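Local coordinates for protein leucine aminopeptidase (Legionella pneumophila, PDB 5GNE) that probably acts as a zinc-dependent aminopeptidase of the M28 family, removing residues from the amino-terminal ends of peptides, at residues V262-Q267 / T328-A333. Sequence-based numbering, arbitrary orientation.
Sequences VMQLDQ and TTYPSA. With ZN (zinc ion), chain D.
Tyr330 reaches from the break in strand 328-332 to the backbone of Asp266, illustrating how a zinc ligand is presented just beyond the C-terminal end of an inner strand. From CB, CG runs anti to the backbone N (chi1 179°), along the neighbouring chain. CD1 lies 3.1 Å from Gln264 O; Gln264 CG lies over one face, offset toward the rim, a CH-pi contact 4.3 Å from the centroid. CE1 and CZ pass the backbone and CB of Asp266, and OH donates to Asp266 O (3.1 Å), tilted 27° from the carbonyl plane. Asp266 holds one zinc unevenly, OD1 at 2.0 Å and OD2 at 2.5 Å; Ser316 bonds to OD2, and His191 and Asp204 (shared with the second zinc) complete its protein ligands. Before the tyrosine the chains pair in parallel, Thr329 N-H hydrogen-bonding Val262 O (2.7 Å) and Gln264 N-H Thr329 O (3.0 Å); beyond it, Ala333 N-H hydrogen-bonds Gln267 O. Pro331 packs on Met263 and Leu265. This M28-family two-zinc site lies at the C-terminal end of the sheet's parallel strands, where 259-264 runs between 185-191 and 328-332; helix 355-373 packs on Met263 and Pro331, helix 318-323 on Val262 and Thr328.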
loop_
_atom_site.group_PDB
_atom_site.type_symbol
_atom_site.label_atom_id
_atom_site.label_comp_id
_atom_site.label_asym_id
_atom_site.label_seq_id
_atom_site.Cartn_x
_atom_site.Cartn_y
_atom_site.Cartn_z
ATOM N N VAL A 262 -10.130 -0.999 -3.718
ATOM C CA VAL A 262 -8.910 -0.805 -2.965
ATOM C C VAL A 262 -7.983 0.187 -3.693
ATOM O O VAL A 262 -7.694 0.044 -4.895
ATOM C CB VAL A 262 -8.178 -2.160 -2.736
ATOM C CG1 VAL A 262 -6.891 -1.942 -1.914
ATOM C CG2 VAL A 262 -9.095 -3.157 -2.031
ATOM N N MET A 263 -7.543 1.199 -2.948
ATOM C CA MET A 263 -6.528 2.160 -3.387
ATOM C C MET A 263 -5.234 1.966 -2.632
ATOM O O MET A 263 -5.233 1.878 -1.412
ATOM C CB MET A 263 -6.984 3.581 -3.162
ATOM C CG MET A 263 -5.938 4.678 -3.590
ATOM S SD MET A 263 -6.591 6.307 -3.490
ATOM C CE MET A 263 -7.333 6.377 -5.042
ATOM N N GLN A 264 -4.134 1.888 -3.377
ATOM C CA GLN A 264 -2.808 1.790 -2.782
ATOM C C GLN A 264 -2.046 3.059 -3.002
ATOM O O GLN A 264 -1.917 3.549 -4.142
ATOM C CB GLN A 264 -2.031 0.614 -3.356
ATOM C CG GLN A 264 -0.593 0.537 -2.921
ATOM C CD GLN A 264 -0.374 0.141 -1.479
ATOM O OE1 GLN A 264 -1.319 -0.050 -0.711
ATOM N NE2 GLN A 264 0.912 0.012 -1.096
ATOM N N LEU A 265 -1.524 3.584 -1.906
ATOM C CA LEU A 265 -0.720 4.783 -1.925
ATOM C C LEU A 265 0.700 4.423 -1.555
ATOM O O LEU A 265 1.030 4.311 -0.379
ATOM C CB LEU A 265 -1.293 5.803 -0.948
ATOM C CG LEU A 265 -2.692 6.304 -1.343
ATOM C CD1 LEU A 265 -3.370 7.003 -0.181
ATOM C CD2 LEU A 265 -2.595 7.262 -2.554
ATOM N N ASP A 266 1.546 4.253 -2.557
ATOM C CA ASP A 266 2.941 3.981 -2.323
ATOM C C ASP A 266 3.768 4.988 -3.147
ATOM O O ASP A 266 3.820 4.906 -4.375
ATOM C CB ASP A 266 3.211 2.521 -2.683
ATOM C CG ASP A 266 4.502 2.003 -2.134
ATOM O OD1 ASP A 266 5.267 2.786 -1.534
ATOM O OD2 ASP A 266 4.729 0.783 -2.277
ATOM N N GLN A 267 4.469 5.879 -2.444
ATOM C CA GLN A 267 5.160 7.046 -3.032
ATOM C C GLN A 267 4.204 8.026 -3.687
ATOM O O GLN A 267 3.889 7.914 -4.876
ATOM C CB GLN A 267 6.223 6.627 -4.026
ATOM C CG GLN A 267 7.326 5.885 -3.353
ATOM C CD GLN A 267 8.136 5.091 -4.328
ATOM O OE1 GLN A 267 8.714 5.644 -5.260
ATOM N NE2 GLN A 267 8.187 3.787 -4.124
ATOM N N THR A 328 -8.551 -3.277 -7.490
ATOM C CA THR A 328 -7.407 -2.547 -7.021
ATOM C C THR A 328 -7.045 -1.413 -7.954
ATOM O O THR A 328 -7.110 -1.563 -9.157
ATOM C CB THR A 328 -6.248 -3.548 -6.871
ATOM O OG1 THR A 328 -6.199 -4.026 -5.517
ATOM C CG2 THR A 328 -4.937 -2.977 -7.247
ATOM N N THR A 329 -6.692 -0.264 -7.395
ATOM C CA THR A 329 -6.103 0.810 -8.193
ATOM C C THR A 329 -4.908 1.430 -7.459
ATOM O O THR A 329 -4.884 1.477 -6.225
ATOM C CB THR A 329 -7.136 1.902 -8.530
ATOM O OG1 THR A 329 -6.515 2.888 -9.360
ATOM C CG2 THR A 329 -7.636 2.592 -7.281
ATOM N N TYR A 330 -3.919 1.896 -8.210
ATOM C CA TYR A 330 -2.662 2.374 -7.626
ATOM C C TYR A 330 -2.133 3.641 -8.320
ATOM O O TYR A 330 -1.429 3.558 -9.321
ATOM C CB TYR A 330 -1.622 1.228 -7.658
ATOM C CG TYR A 330 -0.216 1.515 -7.127
ATOM C CD1 TYR A 330 0.087 2.653 -6.372
ATOM C CD2 TYR A 330 0.811 0.626 -7.385
ATOM C CE1 TYR A 330 1.385 2.891 -5.923
ATOM C CE2 TYR A 330 2.100 0.850 -6.936
ATOM C CZ TYR A 330 2.379 1.979 -6.215
ATOM O OH TYR A 330 3.667 2.163 -5.769
ATOM N N PRO A 331 -2.499 4.830 -7.807
ATOM C CA PRO A 331 -1.895 6.068 -8.337
ATOM C C PRO A 331 -0.470 6.274 -7.795
ATOM O O PRO A 331 -0.228 6.073 -6.598
ATOM C CB PRO A 331 -2.848 7.162 -7.838
ATOM C CG PRO A 331 -3.396 6.608 -6.543
ATOM C CD PRO A 331 -3.503 5.103 -6.756
ATOM N N SER A 332 0.458 6.685 -8.655
ATOM C CA SER A 332 1.847 6.859 -8.238
ATOM C C SER A 332 2.489 8.215 -8.630
ATOM O O SER A 332 2.211 8.780 -9.685
ATOM C CB SER A 332 2.663 5.710 -8.811
ATOM O OG SER A 332 3.987 5.760 -8.348
ATOM N N ALA A 333 3.376 8.701 -7.763
ATOM C CA ALA A 333 4.107 9.952 -7.957
ATOM C C ALA A 333 5.004 9.994 -9.200
ATOM O O ALA A 333 5.173 11.052 -9.798
ATOM C CB ALA A 333 4.947 10.258 -6.704
HETATM ZN ZN ZN D . 6.807 1.588 -1.152
#